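Glutaredoxin 2 (Salmonella enterica subsp. enterica serovar Typhimurium, PDB 3IR4) binds glutathione and probably acts as a glutathione-dependent thiol-disulfide oxidoreductase built on a glutathione S-transferase-like two-domain fold. Local coordinates at residues A[100-111]-A[181-189]; A[16-24]-A[203-211]. All blocks are in the same frame, centred on the assembly; numbering follows the deposited sequence.

Interaction 1. Residues A[100-111]-A[181-189]; sequences VNQLLLPRFAKS and LLRNLTLVA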
ATOM      1  N   VAL A 100       1.085 -11.642  -6.611  1.00  6.72           N
ATOM      2  CA  VAL A 100       1.753 -11.294  -5.366  1.00  6.05           C
ATOM      3  C   VAL A 100       0.930 -11.588  -4.122  1.00  5.69           C
ATOM      4  O   VAL A 100       1.498 -11.803  -3.048  1.00  5.34           O
ATOM      5  CB  VAL A 100       2.237  -9.830  -5.389  1.00  7.07           C
ATOM      6  CG1 VAL A 100       1.082  -8.865  -5.186  1.00  8.70           C
ATOM      7  CG2 VAL A 100       3.301  -9.588  -4.340  1.00  8.32           C
ATOM      8  N   ASN A 101      -0.393 -11.600  -4.236  1.00  5.11           N
ATOM      9  CA  ASN A 101      -1.218 -11.833  -3.076  1.00  5.47           C
ATOM     10  C   ASN A 101      -1.046 -13.254  -2.529  1.00  5.33           C
ATOM     11  O   ASN A 101      -1.398 -13.482  -1.371  1.00  5.13           O
ATOM     12  CB  ASN A 101      -2.668 -11.509  -3.316  1.00  6.56           C
ATOM     13  CG  ASN A 101      -2.985 -10.076  -3.024  1.00  8.71           C
ATOM     14  OD1 ASN A 101      -2.169  -9.383  -2.410  1.00 12.28           O
ATOM     15  ND2 ASN A 101      -4.171  -9.636  -3.388  1.00 12.50           N
ATOM     16  N   GLN A 102      -0.519 -14.191  -3.328  1.00  4.34           N
ATOM     17  CA  GLN A 102      -0.228 -15.511  -2.791  1.00  4.30           C
ATOM     18  C   GLN A 102       0.883 -15.437  -1.746  1.00  4.34           C
ATOM     19  O   GLN A 102       0.952 -16.293  -0.888  1.00  5.33           O
ATOM     20  CB  GLN A 102       0.092 -16.491  -3.882  1.00  5.22           C
ATOM     21  CG  GLN A 102      -1.093 -16.769  -4.768  1.00  7.33           C
ATOM     22  CD  GLN A 102      -0.896 -17.937  -5.700  1.00 10.53           C
ATOM     23  OE1 GLN A 102       0.221 -18.345  -6.007  1.00 13.34           O
ATOM     24  NE2 GLN A 102      -1.996 -18.486  -6.169  1.00 12.33           N
ATOM     25  N   LEU A 103       1.767 -14.452  -1.843  1.00  4.15           N
ATOM     26  CA  LEU A 103       2.745 -14.163  -0.806  1.00  4.46           C
ATOM     27  C   LEU A 103       2.128 -13.294   0.303  1.00  4.11           C
ATOM     28  O   LEU A 103       2.375 -13.513   1.492  1.00  4.53           O
ATOM     29  CB  LEU A 103       3.961 -13.435  -1.396  1.00  4.94           C
ATOM     30  CG  LEU A 103       4.912 -14.259  -2.246  1.00  5.36           C
ATOM     31  CD1 LEU A 103       5.892 -13.342  -2.929  1.00  7.43           C
ATOM     32  CD2 LEU A 103       5.652 -15.317  -1.356  1.00  6.81           C
ATOM     33  N   LEU A 104       1.410 -12.262  -0.083  1.00  3.89           N
ATOM     34  CA  LEU A 104       1.005 -11.246   0.895  1.00  3.96           C
ATOM     35  C   LEU A 104      -0.142 -11.621   1.813  1.00  3.67           C
ATOM     36  O   LEU A 104      -0.045 -11.424   3.009  1.00  4.56           O
ATOM     37  CB  LEU A 104       0.706  -9.894   0.206  1.00  4.16           C
ATOM     38  CG  LEU A 104       1.875  -9.264  -0.543  1.00  5.55           C
ATOM     39  CD1 LEU A 104       1.392  -7.999  -1.289  1.00  6.89           C
ATOM     40  CD2 LEU A 104       3.018  -8.946   0.379  1.00  6.36           C
ATOM     41  N   LEU A 105      -1.238 -12.122   1.269  1.00  4.51           N
ATOM     42  CA  LEU A 105      -2.423 -12.331   2.099  1.00  4.34           C
ATOM     43  C   LEU A 105      -2.189 -13.288   3.265  1.00  4.25           C
ATOM     44  O   LEU A 105      -2.610 -12.988   4.382  1.00  4.39           O
ATOM     45  CB  LEU A 105      -3.632 -12.740   1.248  1.00  4.93           C
ATOM     46  CG  LEU A 105      -4.063 -11.753   0.138  1.00  5.71           C
ATOM     47  CD1 LEU A 105      -5.225 -12.334  -0.612  1.00  6.93           C
ATOM     48  CD2 LEU A 105      -4.386 -10.367   0.677  1.00  8.02           C
ATOM     49  N   PRO A 106      -1.500 -14.427   3.036  1.00  3.81           N
ATOM     50  CA  PRO A 106      -1.294 -15.308   4.167  1.00  4.22           C
ATOM     51  C   PRO A 106      -0.442 -14.682   5.251  1.00  3.68           C
ATOM     52  O   PRO A 106      -0.591 -15.021   6.420  1.00  4.83           O
ATOM     53  CB  PRO A 106      -0.591 -16.527   3.536  1.00  4.79           C
ATOM     54  CG  PRO A 106      -0.966 -16.511   2.120  1.00  6.22           C
ATOM     55  CD  PRO A 106      -1.028 -15.044   1.780  1.00  4.48           C
ATOM     56  N   ARG A 107       0.497 -13.823   4.850  1.00  3.57           N
ATOM     57  CA  ARG A 107       1.357 -13.139   5.785  1.00  3.40           C
ATOM     58  C   ARG A 107       0.633 -12.009   6.510  1.00  3.83           C
ATOM     59  O   ARG A 107       0.781 -11.848   7.730  1.00  4.44           O
ATOM     60  CB  ARG A 107       2.651 -12.691   5.094  1.00  3.50           C
ATOM     61  CG  ARG A 107       3.536 -13.874   4.746  1.00  3.56           C
ATOM     62  CD  ARG A 107       4.708 -13.472   3.889  1.00  4.53           C
ATOM     63  NE  ARG A 107       5.656 -14.572   3.625  1.00  4.62           N
ATOM     64  CZ  ARG A 107       5.403 -15.589   2.811  1.00  4.71           C
ATOM     65  NH1 ARG A 107       4.296 -15.628   2.093  1.00  4.98           N
ATOM     66  NH2 ARG A 107       6.274 -16.586   2.712  1.00  5.36           N
ATOM     67  N   PHE A 108      -0.183 -11.242   5.794  1.00  3.92           N
ATOM     68  CA  PHE A 108      -1.010 -10.246   6.454  1.00  4.59           C
ATOM     69  C   PHE A 108      -1.830 -10.904   7.581  1.00  4.46           C
ATOM     70  O   PHE A 108      -1.903 -10.385   8.692  1.00  4.64           O
ATOM     71  CB  PHE A 108      -2.007  -9.590   5.472  1.00  4.94           C
ATOM     72  CG  PHE A 108      -1.396  -8.717   4.389  1.00  4.49           C
ATOM     73  CD1 PHE A 108      -0.191  -8.052   4.523  1.00  5.38           C
ATOM     74  CD2 PHE A 108      -2.135  -8.469   3.262  1.00  5.36           C
ATOM     75  CE1 PHE A 108       0.278  -7.217   3.511  1.00  6.10           C
ATOM     76  CE2 PHE A 108      -1.663  -7.608   2.256  1.00  6.11           C
ATOM     77  CZ  PHE A 108      -0.471  -7.009   2.396  1.00  5.60           C
ATOM     78  N   ALA A 109      -2.422 -12.048   7.274  1.00  4.49           N
ATOM     79  CA  ALA A 109      -3.308 -12.744   8.200  1.00  4.75           C
ATOM     80  C   ALA A 109      -2.612 -13.248   9.463  1.00  4.33           C
ATOM     81  O   ALA A 109      -3.274 -13.530  10.448  1.00  5.12           O
ATOM     82  CB  ALA A 109      -3.944 -13.901   7.502  1.00  5.79           C
ATOM     83  N   LYS A 110      -1.289 -13.388   9.393  1.00  4.07           N
ATOM     84  CA  LYS A 110      -0.466 -13.838  10.497  1.00  3.98           C
ATOM     85  C   LYS A 110       0.257 -12.736  11.233  1.00  3.95           C
ATOM     86  O   LYS A 110       0.967 -13.014  12.182  1.00  5.46           O
ATOM     87  CB  LYS A 110       0.568 -14.830   9.982  1.00  4.73           C
ATOM     88  CG  LYS A 110      -0.005 -16.197   9.652  1.00  4.60           C
ATOM     89  CD  LYS A 110       0.980 -17.052   8.840  1.00  4.83           C
ATOM     90  CE  LYS A 110       0.896 -18.545   9.094  1.00  5.92           C
ATOM     91  NZ  LYS A 110      -0.432 -19.120   8.800  1.00  6.55           N
ATOM     92  N   SER A 111       0.070 -11.472  10.810  1.00  4.27           N
ATOM     93  CA  SER A 111       0.887 -10.392  11.312  1.00  4.28           C
ATOM     94  C   SER A 111       0.134  -9.380  12.176  1.00  4.52           C
ATOM     95  O   SER A 111      -1.088  -9.280  12.160  1.00  5.24           O
ATOM     96  CB  SER A 111       1.569  -9.689  10.120  1.00  5.15           C
ATOM     97  OG  SER A 111       2.461 -10.573   9.471  1.00  5.96           O
ATOM     98  N   LEU A 181       3.202  -1.557  -3.099  1.00  3.62           N
ATOM     99  CA  LEU A 181       3.565  -2.936  -3.379  1.00  4.41           C
ATOM    100  C   LEU A 181       4.921  -3.284  -2.749  1.00  4.32           C
ATOM    101  O   LEU A 181       5.075  -4.301  -2.075  1.00  4.60           O
ATOM    102  CB  LEU A 181       3.577  -3.155  -4.896  1.00  4.56           C
ATOM    103  CG  LEU A 181       4.094  -4.504  -5.356  1.00  6.59           C
ATOM    104  CD1 LEU A 181       3.267  -5.652  -4.781  1.00  7.86           C
ATOM    105  CD2 LEU A 181       4.115  -4.536  -6.878  1.00  9.73           C
ATOM    106  N   LEU A 182       5.909  -2.419  -2.956  1.00  3.96           N
ATOM    107  CA  LEU A 182       7.226  -2.663  -2.397  1.00  3.86           C
ATOM    108  C   LEU A 182       7.184  -2.648  -0.870  1.00  4.02           C
ATOM    109  O   LEU A 182       7.829  -3.468  -0.221  1.00  4.43           O
ATOM    110  CB  LEU A 182       8.265  -1.678  -2.932  1.00  4.35           C
ATOM    111  CG  LEU A 182       8.431  -1.615  -4.450  1.00  5.16           C
ATOM    112  CD1 LEU A 182       9.490  -0.594  -4.812  1.00  6.03           C
ATOM    113  CD2 LEU A 182       8.774  -2.988  -5.032  1.00  6.27           C
ATOM    114  N   ARG A 183       6.483  -1.671  -0.301  0.50  4.11           N
ATOM    115  CA  ARG A 183       6.355  -1.565   1.149  0.50  4.56           C
ATOM    116  C   ARG A 183       5.808  -2.865   1.733  0.50  4.29           C
ATOM    117  O   ARG A 183       6.346  -3.433   2.681  0.50  4.68           O
ATOM    118  CB  ARG A 183       5.456  -0.367   1.469  0.50  4.96           C
ATOM    119  CG  ARG A 183       5.280  -0.005   2.940  0.50  5.68           C
ATOM    120  CD  ARG A 183       4.061  -0.588   3.589  0.50  5.05           C
ATOM    121  NE  ARG A 183       3.959  -0.085   4.963  0.50  7.34           N
ATOM    122  CZ  ARG A 183       2.874  -0.171   5.725  0.50  9.17           C
ATOM    123  NH1 ARG A 183       1.778  -0.784   5.291  0.50 10.17           N
ATOM    124  NH2 ARG A 183       2.893   0.356   6.931  0.50 11.76           N
ATOM    125  N   ASN A 184       4.553  -3.525   1.028  0.60  3.47           N
ATOM    126  CA  ASN A 184       3.984  -4.742   1.545  0.60  4.11           C
ATOM    127  C   ASN A 184       4.908  -5.948   1.319  0.60  4.09           C
ATOM    128  O   ASN A 184       4.905  -6.890   2.106  0.60  4.18           O
ATOM    129  CB  ASN A 184       2.564  -4.886   1.035  0.60  4.78           C
ATOM    130  CG  ASN A 184       1.606  -3.870   1.698  0.60  4.36           C
ATOM    131  OD1 ASN A 184       1.919  -3.287   2.750  0.60  4.48           O
ATOM    132  ND2 ASN A 184       0.448  -3.669   1.090  0.60  4.67           N
ATOM    133  N   LEU A 185       5.741  -5.899   0.274  1.00  3.47           N
ATOM    134  CA  LEU A 185       6.704  -6.965   0.030  1.00  4.28           C
ATOM    135  C   LEU A 185       7.763  -7.075   1.118  1.00  4.05           C
ATOM    136  O   LEU A 185       8.355  -8.137   1.293  1.00  4.29           O
ATOM    137  CB  LEU A 185       7.334  -6.862  -1.345  1.00  4.87           C
ATOM    138  CG  LEU A 185       6.479  -7.336  -2.505  1.00  5.74           C
ATOM    139  CD1 LEU A 185       7.116  -6.940  -3.842  1.00  7.84           C
ATOM    140  CD2 LEU A 185       6.248  -8.841  -2.453  1.00  6.79           C
ATOM    141  N   THR A 186       7.991  -6.021   1.890  1.00  3.87           N
ATOM    142  CA  THR A 186       8.944  -6.100   2.990  1.00  4.17           C
ATOM    143  C   THR A 186       8.462  -7.030   4.112  1.00  3.91           C
ATOM    144  O   THR A 186       9.237  -7.380   4.994  1.00  4.84           O
ATOM    145  CB  THR A 186       9.377  -4.740   3.550  1.00  4.24           C
ATOM    146  OG1 THR A 186       8.274  -4.072   4.167  1.00  4.28           O
ATOM    147  CG2 THR A 186      10.006  -3.876   2.494  1.00  5.78           C
ATOM    148  N   LEU A 187       7.183  -7.428   4.082  1.00  3.74           N
ATOM    149  CA  LEU A 187       6.681  -8.410   5.041  1.00  4.10           C
ATOM    150  C   LEU A 187       7.151  -9.831   4.678  1.00  4.41           C
ATOM    151  O   LEU A 187       7.020 -10.750   5.488  1.00  4.66           O
ATOM    152  CB  LEU A 187       5.159  -8.377   5.073  1.00  4.31           C
ATOM    153  CG  LEU A 187       4.450  -9.138   6.205  1.00  4.85           C
ATOM    154  CD1 LEU A 187       4.820  -8.547   7.530  1.00  7.10           C
ATOM    155  CD2 LEU A 187       2.947  -9.074   5.971  1.00  5.88           C
ATOM    156  N   VAL A 188       7.631 -10.020   3.459  1.00  4.27           N
ATOM    157  CA  VAL A 188       8.016 -11.336   2.972  1.00  4.02           C
ATOM    158  C   VAL A 188       9.505 -11.592   3.203  1.00  4.57           C
ATOM    159  O   VAL A 188      10.355 -11.128   2.442  1.00  5.23           O
ATOM    160  CB  VAL A 188       7.699 -11.502   1.453  1.00  4.72           C
ATOM    161  CG1 VAL A 188       7.986 -12.916   1.009  1.00  5.90           C
ATOM    162  CG2 VAL A 188       6.245 -11.119   1.169  1.00  5.36           C
ATOM    163  N   ALA A 189       9.817 -12.357   4.252  1.00  4.82           N
ATOM    164  CA  ALA A 189      11.190 -12.779   4.499  1.00  5.73           C
ATOM    165  C   ALA A 189      11.659 -13.640   3.327  1.00  5.06           C
ATOM    166  O   ALA A 189      10.927 -14.500   2.858  1.00  7.27           O
ATOM    167  CB  ALA A 189      11.275 -13.579   5.815  1.00  6.39           C
TER
HETATM  168  O   HOH W   1       8.928 -16.271   4.004  1.00 10.58           O

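Interaction 2. Residues A[16-24]-A[203-211]; sequences VKARMIFGL and NMAKQTQIN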
ATOM      1  N   VAL A  16      -2.187   2.925   1.824  1.00  4.17           N
ATOM      2  CA  VAL A  16      -0.825   3.448   1.735  1.00  4.57           C
ATOM      3  C   VAL A  16      -0.786   4.559   0.682  1.00  3.77           C
ATOM      4  O   VAL A  16      -0.207   5.593   0.932  1.00  4.44           O
ATOM      5  CB  VAL A  16       0.179   2.309   1.454  1.00  5.19           C
ATOM      6  CG1 VAL A  16       1.582   2.865   1.174  1.00  6.03           C
ATOM      7  CG2 VAL A  16       0.195   1.307   2.622  1.00  8.28           C
ATOM      8  N   LYS A  17      -1.424   4.344  -0.463  1.00  3.71           N
ATOM      9  CA  LYS A  17      -1.474   5.376  -1.506  1.00  3.87           C
ATOM     10  C   LYS A  17      -1.993   6.704  -0.922  1.00  3.80           C
ATOM     11  O   LYS A  17      -1.421   7.761  -1.135  1.00  4.48           O
ATOM     12  CB  LYS A  17      -2.355   4.951  -2.686  1.00  3.44           C
ATOM     13  CG  LYS A  17      -1.809   3.757  -3.433  1.00  3.93           C
ATOM     14  CD  LYS A  17      -2.700   3.298  -4.562  1.00  4.34           C
ATOM     15  CE  LYS A  17      -2.327   1.932  -5.003  1.00  5.79           C
ATOM     16  NZ  LYS A  17      -3.015   1.483  -6.224  1.00  6.22           N
ATOM     17  N   ALA A  18      -3.107   6.607  -0.199  1.00  4.18           N
ATOM     18  CA  ALA A  18      -3.769   7.765   0.385  1.00  5.43           C
ATOM     19  C   ALA A  18      -2.909   8.476   1.417  1.00  4.51           C
ATOM     20  O   ALA A  18      -3.043   9.669   1.591  1.00  6.67           O
ATOM     21  CB  ALA A  18      -5.099   7.383   1.004  1.00  6.35           C
ATOM     22  N   ARG A  19      -2.026   7.755   2.094  0.60  4.32           N
ATOM     23  CA  ARG A  19      -1.117   8.338   3.069  0.60  4.38           C
ATOM     24  C   ARG A  19       0.096   9.015   2.445  0.60  4.26           C
ATOM     25  O   ARG A  19       0.725   9.858   3.083  0.60  4.48           O
ATOM     26  CB  ARG A  19      -0.609   7.248   4.010  0.60  4.71           C
ATOM     27  CG  ARG A  19      -1.682   6.731   4.920  0.60  5.27           C
ATOM     28  CD  ARG A  19      -1.223   5.500   5.667  0.60  5.92           C
ATOM     29  NE  ARG A  19      -0.128   5.868   6.550  0.60  6.20           N
ATOM     30  CZ  ARG A  19       0.624   5.019   7.233  0.60  8.27           C
ATOM     31  NH1 ARG A  19       0.421   3.716   7.130  0.60  9.82           N
ATOM     32  NH2 ARG A  19       1.591   5.485   8.018  0.60  8.61           N
HETATM   33  N   MSE A  20       0.478   8.609   1.238  1.00  4.78           N
HETATM   34  CA  MSE A  20       1.747   9.072   0.691  1.00  4.54           C
HETATM   35  C   MSE A  20       1.896  10.580   0.521  1.00  4.33           C
HETATM   36  O   MSE A  20       2.924  11.120   0.849  1.00  5.07           O
HETATM   37  CB  MSE A  20       2.070   8.379  -0.637  1.00  4.87           C
HETATM   38  CG  MSE A  20       2.393   6.907  -0.474  1.00  4.39           C
HETATM   39 SE   MSE A  20       2.613   5.991  -2.163  1.00  6.16          SE
HETATM   40  CE  MSE A  20       4.280   6.775  -2.721  1.00  5.93           C
ATOM     41  N   ILE A  21       0.888  11.250  -0.040  1.00  5.41           N
ATOM     42  CA  ILE A  21       1.029  12.686  -0.303  1.00  6.09           C
ATOM     43  C   ILE A  21       1.135  13.449   1.003  1.00  4.97           C
ATOM     44  O   ILE A  21       1.840  14.458   1.073  1.00  6.08           O
ATOM     45  CB  ILE A  21      -0.084  13.259  -1.218  1.00  7.41           C
ATOM     46  CG1 ILE A  21      -0.018  12.636  -2.618  1.00  8.20           C
ATOM     47  CG2 ILE A  21      -0.001  14.809  -1.309  1.00  9.10           C
ATOM     48  CD1 ILE A  21       1.183  12.943  -3.419  1.00  9.31           C
ATOM     49  N   PHE A  22       0.418  13.016   2.046  1.00  5.24           N
ATOM     50  CA  PHE A  22       0.543  13.679   3.335  1.00  4.48           C
ATOM     51  C   PHE A  22       2.000  13.695   3.778  1.00  5.24           C
ATOM     52  O   PHE A  22       2.530  14.686   4.270  1.00  5.78           O
ATOM     53  CB  PHE A  22      -0.335  13.022   4.390  1.00  4.96           C
ATOM     54  CG  PHE A  22      -1.796  13.261   4.197  1.00  4.36           C
ATOM     55  CD1 PHE A  22      -2.400  14.431   4.635  1.00  5.04           C
ATOM     56  CD2 PHE A  22      -2.593  12.307   3.568  1.00  5.68           C
ATOM     57  CE1 PHE A  22      -3.745  14.646   4.471  1.00  4.96           C
ATOM     58  CE2 PHE A  22      -3.956  12.539   3.403  1.00  6.59           C
ATOM     59  CZ  PHE A  22      -4.527  13.713   3.869  1.00  5.82           C
ATOM     60  N   GLY A  23       2.670  12.559   3.650  1.00  4.62           N
ATOM     61  CA  GLY A  23       4.049  12.483   4.037  1.00  5.36           C
ATOM     62  C   GLY A  23       4.970  13.293   3.175  1.00  4.71           C
ATOM     63  O   GLY A  23       5.824  14.042   3.657  1.00  5.61           O
ATOM     64  N   LEU A  24       4.809  13.157   1.870  1.00  4.94           N
ATOM     65  CA  LEU A  24       5.689  13.846   0.933  1.00  5.19           C
ATOM     66  C   LEU A  24       5.607  15.368   1.031  1.00  5.45           C
ATOM     67  O   LEU A  24       6.591  16.045   0.776  1.00  6.75           O
ATOM     68  CB  LEU A  24       5.400  13.419  -0.520  1.00  5.53           C
ATOM     69  CG  LEU A  24       5.700  11.955  -0.807  1.00  6.19           C
ATOM     70  CD1 LEU A  24       5.097  11.476  -2.135  1.00  9.19           C
ATOM     71  CD2 LEU A  24       7.189  11.690  -0.772  1.00  8.87           C
ATOM     72  N   ASN A 203      14.133   5.072   0.534  1.00  4.52           N
ATOM     73  CA  ASN A 203      13.958   6.505   0.471  1.00  4.29           C
ATOM     74  C   ASN A 203      12.492   6.900   0.497  1.00  4.32           C
ATOM     75  O   ASN A 203      12.089   7.819   1.198  1.00  4.63           O
ATOM     76  CB  ASN A 203      14.609   7.099  -0.771  1.00  4.54           C
ATOM     77  CG  ASN A 203      14.234   8.546  -0.910  1.00  6.31           C
ATOM     78  OD1 ASN A 203      14.720   9.379  -0.146  1.00  6.66           O
ATOM     79  ND2 ASN A 203      13.270   8.836  -1.782  1.00  6.37           N
HETATM   80  N   MSE A 204      11.681   6.193  -0.280  1.00  3.81           N
HETATM   81  CA  MSE A 204      10.275   6.530  -0.327  1.00  3.96           C
HETATM   82  C   MSE A 204       9.595   6.293   1.027  1.00  3.77           C
HETATM   83  O   MSE A 204       8.723   7.076   1.395  1.00  4.68           O
HETATM   84  CB  MSE A 204       9.566   5.768  -1.431  1.00  4.36           C
HETATM   85  CG  MSE A 204       9.986   6.193  -2.806  1.00  6.07           C
HETATM   86 SE   MSE A 204       9.742   8.034  -3.273  1.00 10.34          SE
HETATM   87  CE  MSE A 204       8.013   8.164  -2.818  1.00  6.92           C
ATOM     88  N   ALA A 205       9.978   5.262   1.774  1.00  4.41           N
ATOM     89  CA  ALA A 205       9.415   5.070   3.102  1.00  4.85           C
ATOM     90  C   ALA A 205       9.743   6.296   3.980  1.00  4.79           C
ATOM     91  O   ALA A 205       8.875   6.809   4.699  1.00  5.44           O
ATOM     92  CB  ALA A 205       9.930   3.812   3.712  1.00  5.59           C
ATOM     93  N   LYS A 206      10.982   6.783   3.922  0.70  4.45           N
ATOM     94  CA  LYS A 206      11.385   7.946   4.693  0.70  5.31           C
ATOM     95  C   LYS A 206      10.606   9.186   4.300  0.70  5.29           C
ATOM     96  O   LYS A 206      10.015   9.845   5.151  0.70  5.93           O
ATOM     97  CB  LYS A 206      12.888   8.170   4.562  0.70  6.42           C
ATOM     98  CG  LYS A 206      13.702   7.143   5.352  0.70  9.10           C
ATOM     99  CD  LYS A 206      15.210   7.296   5.217  0.70 13.40           C
ATOM    100  CE  LYS A 206      15.972   6.188   5.963  0.70 17.47           C
ATOM    101  NZ  LYS A 206      17.436   6.456   6.056  0.70 22.93           N
ATOM    102  N   GLN A 207      10.566   9.467   3.003  1.00  4.72           N
ATOM    103  CA  GLN A 207       9.932  10.703   2.538  1.00  5.17           C
ATOM    104  C   GLN A 207       8.426  10.700   2.705  1.00  4.71           C
ATOM    105  O   GLN A 207       7.820  11.755   2.914  1.00  6.30           O
ATOM    106  CB  GLN A 207      10.330  10.993   1.108  1.00  5.78           C
ATOM    107  CG  GLN A 207      11.810  11.319   0.904  1.00  7.35           C
ATOM    108  CD  GLN A 207      12.079  11.875  -0.466  1.00  8.97           C
ATOM    109  OE1 GLN A 207      11.791  11.228  -1.486  1.00 10.08           O
ATOM    110  NE2 GLN A 207      12.605  13.084  -0.505  1.00 13.56           N
ATOM    111  N   THR A 208       7.796   9.521   2.593  1.00  5.01           N
ATOM    112  CA  THR A 208       6.341   9.401   2.765  1.00  5.03           C
ATOM    113  C   THR A 208       5.914   9.256   4.219  1.00  4.62           C
ATOM    114  O   THR A 208       4.736   9.343   4.503  1.00  4.69           O
ATOM    115  CB  THR A 208       5.741   8.221   1.988  1.00  4.86           C
ATOM    116  OG1 THR A 208       6.239   6.993   2.532  1.00  4.54           O
ATOM    117  CG2 THR A 208       5.952   8.332   0.480  1.00  6.62           C
ATOM    118  N   GLN A 209       6.854   9.064   5.157  0.70  5.08           N
ATOM    119  CA  GLN A 209       6.486   8.843   6.580  0.70  6.00           C
ATOM    120  C   GLN A 209       5.651   7.580   6.735  0.70  6.15           C
ATOM    121  O   GLN A 209       4.703   7.548   7.529  0.70  7.71           O
ATOM    122  CB  GLN A 209       5.746  10.042   7.194  0.70  6.57           C
ATOM    123  CG  GLN A 209       6.544  11.318   7.252  0.70  9.16           C
ATOM    124  CD  GLN A 209       7.614  11.355   8.324  0.70 10.44           C
ATOM    125  OE1 GLN A 209       7.890  10.370   9.000  0.70 14.67           O
ATOM    126  NE2 GLN A 209       8.233  12.504   8.477  0.70 15.76           N
ATOM    127  N   ILE A 210       5.971   6.558   5.958  1.00  5.66           N
ATOM    128  CA  ILE A 210       5.256   5.273   6.034  1.00  5.61           C
ATOM    129  C   ILE A 210       6.290   4.201   6.295  1.00  5.45           C
ATOM    130  O   ILE A 210       7.279   4.096   5.588  1.00  7.22           O
ATOM    131  CB  ILE A 210       4.467   4.986   4.741  1.00  5.23           C
ATOM    132  CG1 ILE A 210       3.418   6.063   4.482  1.00  5.04           C
ATOM    133  CG2 ILE A 210       3.867   3.580   4.793  1.00  6.58           C
ATOM    134  CD1 ILE A 210       2.837   6.084   3.079  1.00  6.29           C
ATOM    135  N   ASN A 211       6.052   3.403   7.324  1.00  7.12           N
ATOM    136  CA  ASN A 211       6.995   2.375   7.734  1.00  7.18           C
ATOM    137  C   ASN A 211       7.093   1.206   6.811  1.00  6.16           C
ATOM    138  O   ASN A 211       6.120   0.767   6.235  1.00  7.51           O
ATOM    139  CB  ASN A 211       6.578   1.850   9.129  1.00  8.36           C
ATOM    140  CG  ASN A 211       5.254   1.026   9.116  1.00  9.57           C
ATOM    141  OD1 ASN A 211       4.215   1.441   8.546  1.00 11.22           O
ATOM    142  ND2 ASN A 211       5.272  -0.085   9.787  1.00 10.08           N
TER
HETATM  143  O   HOH W   2       2.172   9.737   5.369  1.00  6.37           O
HETATM  144  O   HOH W   3       1.804   2.239   9.339  0.80  8.26           O
HETATM  145  O   HOH W   4       4.085   4.547   9.340  0.80 10.36           O
HETATM  146  O   HOH W   5       2.985   8.230   9.579  1.00 10.39           O

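Interaction 1. Residues A[100-111]-A[181-189]
L181 lays its CD1 against both methyls of V100, which fill the gap between helices 101-108 and 173-185, their segment axes 10.8 Å apart and crossing at 57°. One turn on, N184 turns its amide nearly perpendicular to the F108 ring (planes 82° apart), with ND2 3.7 Å from F108 CZ; N184 CB lies in the ring plane, at the edge. In the conformer described, N184 ND2 also makes a weak hydrogen bond to H11 O. L104 CD2 comes 3.3 Å from N184 O, and L185 CD2 meets V100 CG2 (3.6 Å). In the type I turn from L185 to V188, L187 has CG anti to its backbone N (chi1 -169°), carrying CD2 between R107 CB and F108 CD1 and CD1 toward S111 OG. V188 ends the apolar row: CG2 meets L104, while CG1 lies over one face of the R107 guanidinium. R107 NH1 donates in the guanidinium plane to a lone pair of L103 O (2.9 Å), and with NE bonded to I218 O and NH2 to S143 OG the group's rotation is fixed. A water joins NH2 to A189 O. This leucine-rich packing is part of the buried core of the all-helical C-terminal domain of the GST fold.

Interaction 2. Residues A[16-24]-A[203-211]
The R19 guanidinium has I210 CG1 over one face, 3.9 Å above its plane, and two waters in plane at its edge. One also takes a bond from N211 N; the other, held weakly by R19 NH2, donates to Q209 O, and a third joins R19 NH1 to N211 OD1. Arginine suits this border, since its aliphatic part packs while its charged end is hydrated. The bend at chi3 (65°) folds the chain back over the isoleucine, whose CD1 reaches R19 CB, M20 CG (3.7 Å) and V16 CG1. The selenomethionines M20 and M204 meet methyl to methyl, CE to CE at 4.0 Å, and T208 CG2 lies alongside both M20 and L24. With OG1 bonded back to M204 O (2.7 Å), the threonine turns CG2 to its apolar partners. G23, with no side chain, lets the backbones close in: its CA makes a CA-H...O contact with T208 O (3.2 Å), an oxygen also bridged by water to R19 O. Q209 has positive phi in a Schellman motif, with I210 N bonded to A205 O and Q209 N to K206 O, directing I210 into the interface. Helix 195-208 thus ends across helix 13-25 of the thioredoxin-like domain, an interdomain interface of the GST fold.

Interaction 1 lies wholly within the helical C-terminal domain, whereas interaction 2 joins that domain to the thioredoxin-like one; their centres are 18 Å apart, on opposite sides of the chain's centre. R183 connects them: NE packs on I210 CG2, NH1 on V16 CG2, and a salt bridge from NH2 to D10 ties it to the region just before C12. The bond from R183 NH2 to N211 OD1 is unusually short and, with R183 in two conformers, doubtful in detail. Glutathione lies near both contacts, with the side chain of F108 about 7 Å and that of V16 about 9 Å from it. C12, which lines the glutathione pocket, and C15 form a CxxC at the start of helix 13-25, as in thioredoxin-type redox sites, and F108 meets the ring of neighbouring H11.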